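PDB 7BOB: endo-beta-mannanase from Opitutaceae bacterium TAV5, which probably hydrolyses beta-1,4-linked mannosides from the chain end, as a homotrimeric family 5 glycoside hydrolase active in the termite hindgut. Local coordinates for residues A[386-391]-A[448-453]; A[512-517]-A[562-567]. One frame throughout, in Å; residues are numbered along the deposited sequence.

How the interactions relate
Both contacts belong to the C-terminal domain, which follows the eight-stranded barrel where family 5 glycosidases carry their active site. Interaction 1 joins the ends of two neighbouring parallel strands; interaction 2 packs a loop after strand 508-512 against the end of helix 558-564. Their centres lie about 18 Å apart, yet the two touch. Phe451 receives the guanidinium of Arg517 in a cation-pi contact, with Phe451 CD1 3.2 Å from Arg517 NH2, and Leu516 CD2 comes to 3.5 Å from Phe451 CE1. Helix 406-422 is shared cover, touching Leu387 and Thr448 in one and Phe562 in the other. Arg517 O accepts a hydrogen bond from the side-chain amide of Asn246 of a second subunit.

Interaction 1. Residues A[386-391]-A[448-453]; sequences HLYWPR and TGVFTG
Tyr388 meets Val450 and Thr452 with one side of its ring, and its side chain can be followed outward from the strand. CB points toward segment 448-453, and CG, anti to the backbone N (chi1 -175°), sends the ring out along that loop. CD1 comes first to Val450 CG2, 4.2 Å away, a methyl that lies at the ring edge, near its plane. One atom further, CE1 finds Thr452 CG2 at 4.0 Å, approached obliquely. The hydroxyl at the tip is hydrogen-bonded to Glu456, whose carboxylate also accepts the backbone N-H groups of Arg391 and Gly453. Gly453 is the N-cap of helix 454-465 and, lacking a side chain, cannot return the bond to complete a capping box.

The setting is the carboxyl end of two adjacent parallel strands, 385-389 and 444-448, in an alpha/beta domain whose parallel strands run in the order 2-1-3-4, as in flavodoxin-like folds. Here the strands part, and a water spans the gap: it donates to Tyr388 O at 2.8 Å and accepts from Thr448 N at 2.7 Å. Pro390 CB packs 4.3 Å from Val450 CG2 and rests near Phe451 O, which accepts a hydrogen bond from the side chain of Asn404. At the other end Leu387 and Thr448 cross at about a right angle, methyl to methyl, with CD2 4.0 Å from CG2, beneath helix 406-422.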
# COMPACT_ATOMS: atom_id res chain seq x y z
N HIS A 386 12.45 13.05 30.70
CA HIS A 386 13.05 12.91 29.37
C HIS A 386 12.40 11.77 28.60
O HIS A 386 12.28 10.65 29.11
CB HIS A 386 14.57 12.67 29.48
CG HIS A 386 15.36 13.88 29.88
ND1 HIS A 386 15.33 14.39 31.16
CD2 HIS A 386 16.19 14.67 29.17
CE1 HIS A 386 16.12 15.45 31.22
NE2 HIS A 386 16.65 15.64 30.02
N LEU A 387 11.99 12.05 27.36
CA LEU A 387 11.48 11.01 26.47
C LEU A 387 12.65 10.28 25.81
O LEU A 387 13.64 10.91 25.41
CB LEU A 387 10.57 11.62 25.42
CG LEU A 387 9.35 12.39 25.93
CD1 LEU A 387 8.73 13.19 24.79
CD2 LEU A 387 8.35 11.41 26.53
N TYR A 388 12.54 8.96 25.69
CA TYR A 388 13.63 8.12 25.20
C TYR A 388 13.62 8.09 23.67
O TYR A 388 12.64 7.65 23.06
CB TYR A 388 13.51 6.71 25.77
CG TYR A 388 14.65 5.79 25.43
CD1 TYR A 388 14.52 4.83 24.42
CD2 TYR A 388 15.86 5.86 26.10
CE1 TYR A 388 15.55 3.98 24.09
CE2 TYR A 388 16.91 5.00 25.78
CZ TYR A 388 16.74 4.07 24.77
OH TYR A 388 17.76 3.21 24.44
N TRP A 389 14.71 8.60 23.05
CA TRP A 389 14.94 8.49 21.61
C TRP A 389 15.72 7.21 21.35
O TRP A 389 16.84 7.06 21.86
CB TRP A 389 15.71 9.71 21.10
CG TRP A 389 16.01 9.78 19.61
CD1 TRP A 389 16.97 9.07 18.93
CD2 TRP A 389 15.36 10.61 18.62
NE1 TRP A 389 16.96 9.41 17.62
CE2 TRP A 389 16.00 10.36 17.39
CE3 TRP A 389 14.33 11.55 18.67
CZ2 TRP A 389 15.61 10.98 16.20
CZ3 TRP A 389 13.95 12.18 17.48
CH2 TRP A 389 14.59 11.89 16.26
N PRO A 390 15.16 6.23 20.63
CA PRO A 390 15.81 4.90 20.57
C PRO A 390 17.13 4.93 19.80
O PRO A 390 17.34 5.77 18.92
CB PRO A 390 14.76 4.03 19.86
CG PRO A 390 13.91 5.00 19.08
CD PRO A 390 13.88 6.28 19.91
N ARG A 391 18.01 3.97 20.13
CA ARG A 391 19.32 3.92 19.48
C ARG A 391 19.22 3.77 17.96
O ARG A 391 20.01 4.36 17.23
CB ARG A 391 20.17 2.78 20.07
CG ARG A 391 21.42 2.46 19.24
CD ARG A 391 22.29 1.38 19.89
NE ARG A 391 22.88 1.85 21.13
CZ ARG A 391 24.03 2.53 21.20
NH1 ARG A 391 24.72 2.79 20.10
NH2 ARG A 391 24.48 2.94 22.38
N THR A 448 8.23 5.46 25.30
CA THR A 448 6.87 5.53 24.74
C THR A 448 6.62 4.40 23.74
O THR A 448 6.37 4.64 22.57
CB THR A 448 6.66 6.89 24.08
OG1 THR A 448 7.62 7.06 23.01
CG2 THR A 448 6.80 8.01 25.11
N GLY A 449 6.65 3.16 24.23
CA GLY A 449 6.42 2.02 23.36
C GLY A 449 7.29 2.02 22.12
O GLY A 449 6.78 1.93 21.00
N VAL A 450 8.60 2.17 22.29
CA VAL A 450 9.52 2.01 21.18
C VAL A 450 10.35 0.77 21.46
O VAL A 450 10.44 0.28 22.59
CB VAL A 450 10.42 3.24 20.96
CG1 VAL A 450 9.57 4.41 20.48
CG2 VAL A 450 11.18 3.60 22.23
N PHE A 451 10.96 0.24 20.40
CA PHE A 451 11.67 -1.02 20.47
C PHE A 451 13.13 -0.79 20.83
O PHE A 451 13.79 0.10 20.28
CB PHE A 451 11.53 -1.76 19.14
CG PHE A 451 10.11 -1.82 18.64
CD1 PHE A 451 9.16 -2.64 19.26
CD2 PHE A 451 9.71 -1.07 17.54
CE1 PHE A 451 7.86 -2.71 18.78
CE2 PHE A 451 8.40 -1.13 17.07
CZ PHE A 451 7.47 -1.95 17.69
N THR A 452 13.63 -1.61 21.76
CA THR A 452 14.92 -1.43 22.41
C THR A 452 15.71 -2.72 22.33
O THR A 452 15.19 -3.79 22.70
CB THR A 452 14.74 -1.05 23.89
OG1 THR A 452 13.99 -2.09 24.52
CG2 THR A 452 14.02 0.29 24.05
N GLY A 453 16.95 -2.65 21.88
CA GLY A 453 17.77 -3.83 21.76
C GLY A 453 18.45 -4.19 23.07
O GLY A 453 18.28 -3.54 24.11
O HOH W 1 10.07 7.02 23.98

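Interaction 2. Residues A[512-517]-A[562-567]; sequences FTCFLR and FLSQWP
Phe512 and Phe562 form the close-packed end of this contact, which buries 168 Å² in all. Their side chains lie next to each other and point the same way, and the rings approach obliquely: Phe512 CE1 is 3.8 Å from Phe562 CE1 and 4.1 Å from Phe562 CZ. The planes are inclined by 30° and slid apart, with centroids 6.0 Å from each other, so there is little overlap and the pair is better seen as apolar contact than as a full stack. Both residues are buried.

In contrast to the buried rings, the other half of the contact is the looser one and is partly open to solvent. Thr513, Cys514, Ser564 and Gln565 are all partly exposed, and the groups that face each other here are small and mostly polar. Thr513 OG1 stands 3.3 Å from Ser564 OG, while the strongest partner of that serine hydroxyl is the carbonyl of Ser561, one turn back in its own helix. A chi1 of 72° sets OG between the backbone N and the carbonyl carbon, within range of that carbonyl. Cys514 adds its sulfur from the other segment, SG lying 4.0 Å from Ser564 CB. The side chain of Gln565 bends over toward Thr513 at the border of the patch.

Gln565 N bonds Phe562 O at 3.0 Å, an i to i-3 bond of the 3-10 kind, as the chain passes from helix 558-564 toward a short 3-10 segment. Around the contact, helix 569-583 supplies Trp576, stacked on Phe562, and Trp579, edge-to-face with Phe512. Leu415 of helix 406-422 touches Phe562, while Phe512, closing strand 508-512, is paired through its backbone to Ala501 of strand 501-505.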
# COMPACT_ATOMS: atom_id res chain seq x y z
N PHE A 512 -7.29 0.43 27.47
CA PHE A 512 -6.23 0.33 26.47
C PHE A 512 -6.61 -0.73 25.44
O PHE A 512 -6.69 -1.92 25.78
CB PHE A 512 -4.90 -0.01 27.12
CG PHE A 512 -4.47 0.98 28.15
CD1 PHE A 512 -3.97 2.21 27.76
CD2 PHE A 512 -4.60 0.71 29.49
CE1 PHE A 512 -3.58 3.14 28.71
CE2 PHE A 512 -4.21 1.65 30.45
CZ PHE A 512 -3.70 2.86 30.05
N THR A 513 -6.79 -0.31 24.19
CA THR A 513 -7.12 -1.22 23.10
C THR A 513 -5.91 -1.62 22.26
O THR A 513 -6.04 -2.53 21.45
CB THR A 513 -8.16 -0.59 22.17
OG1 THR A 513 -7.57 0.55 21.52
CG2 THR A 513 -9.40 -0.16 22.96
N CYS A 514 -4.76 -0.98 22.41
CA CYS A 514 -3.59 -1.28 21.59
C CYS A 514 -2.48 -1.87 22.43
O CYS A 514 -2.29 -1.49 23.60
CB CYS A 514 -3.05 -0.04 20.87
SG CYS A 514 -4.25 0.81 19.87
N PHE A 515 -1.71 -2.77 21.83
CA PHE A 515 -0.65 -3.48 22.51
C PHE A 515 0.51 -3.59 21.54
O PHE A 515 0.30 -3.64 20.32
CB PHE A 515 -1.15 -4.86 23.00
CG PHE A 515 -2.32 -4.76 23.94
CD1 PHE A 515 -3.62 -4.77 23.45
CD2 PHE A 515 -2.12 -4.57 25.30
CE1 PHE A 515 -4.70 -4.62 24.31
CE2 PHE A 515 -3.20 -4.43 26.15
CZ PHE A 515 -4.49 -4.46 25.65
N LEU A 516 1.72 -3.59 22.07
CA LEU A 516 2.87 -3.41 21.21
C LEU A 516 3.01 -4.60 20.27
O LEU A 516 2.94 -5.76 20.71
CB LEU A 516 4.15 -3.21 22.03
CG LEU A 516 5.29 -2.49 21.30
CD1 LEU A 516 4.99 -1.00 21.12
CD2 LEU A 516 6.61 -2.68 22.06
N ARG A 517 3.18 -4.30 18.98
CA ARG A 517 3.21 -5.28 17.91
C ARG A 517 1.92 -6.09 17.85
O ARG A 517 1.90 -7.17 17.29
CB ARG A 517 4.41 -6.22 18.03
CG ARG A 517 5.76 -5.52 18.11
CD ARG A 517 6.86 -6.57 18.10
NE ARG A 517 8.19 -6.00 18.32
CZ ARG A 517 9.02 -5.65 17.34
NH1 ARG A 517 8.64 -5.78 16.07
NH2 ARG A 517 10.23 -5.15 17.62
N PHE A 562 -4.21 5.78 23.37
CA PHE A 562 -4.71 7.15 23.39
C PHE A 562 -4.92 7.69 21.98
O PHE A 562 -5.96 8.30 21.68
CB PHE A 562 -3.74 8.03 24.16
CG PHE A 562 -3.70 7.74 25.65
CD1 PHE A 562 -4.62 6.88 26.24
CD2 PHE A 562 -2.75 8.37 26.45
CE1 PHE A 562 -4.57 6.64 27.58
CE2 PHE A 562 -2.70 8.13 27.79
CZ PHE A 562 -3.61 7.26 28.36
N LEU A 563 -3.95 7.46 21.08
CA LEU A 563 -4.09 7.96 19.71
C LEU A 563 -5.25 7.29 18.98
O LEU A 563 -5.92 7.96 18.19
CB LEU A 563 -2.78 7.77 18.94
CG LEU A 563 -1.65 8.76 19.29
CD1 LEU A 563 -0.32 8.26 18.78
CD2 LEU A 563 -1.92 10.16 18.78
N SER A 564 -5.54 6.01 19.26
CA SER A 564 -6.69 5.36 18.64
C SER A 564 -8.02 5.96 19.07
O SER A 564 -9.03 5.75 18.38
CB SER A 564 -6.70 3.84 18.92
OG SER A 564 -7.02 3.56 20.28
N GLN A 565 -8.06 6.68 20.19
CA GLN A 565 -9.28 7.33 20.66
C GLN A 565 -9.26 8.83 20.40
O GLN A 565 -9.95 9.60 21.09
CB GLN A 565 -9.53 7.01 22.14
CG GLN A 565 -9.46 5.49 22.46
CD GLN A 565 -10.46 4.64 21.64
OE1 GLN A 565 -10.07 3.73 20.89
NE2 GLN A 565 -11.74 4.96 21.78
N TRP A 566 -8.53 9.24 19.37
CA TRP A 566 -8.43 10.65 19.00
C TRP A 566 -9.76 11.36 18.80
O TRP A 566 -9.86 12.53 19.20
CB TRP A 566 -7.58 10.79 17.73
CG TRP A 566 -6.91 12.12 17.65
CD1 TRP A 566 -7.14 13.11 16.73
CD2 TRP A 566 -5.94 12.65 18.56
NE1 TRP A 566 -6.35 14.20 17.00
CE2 TRP A 566 -5.60 13.94 18.12
CE3 TRP A 566 -5.30 12.13 19.69
CZ2 TRP A 566 -4.67 14.73 18.78
CZ3 TRP A 566 -4.37 12.91 20.34
CH2 TRP A 566 -4.06 14.20 19.88
N PRO A 567 -10.80 10.76 18.19
CA PRO A 567 -12.06 11.50 18.02
C PRO A 567 -12.72 11.93 19.32
O PRO A 567 -13.52 12.87 19.30
CB PRO A 567 -12.94 10.53 17.23
CG PRO A 567 -11.96 9.70 16.48
CD PRO A 567 -10.86 9.47 17.48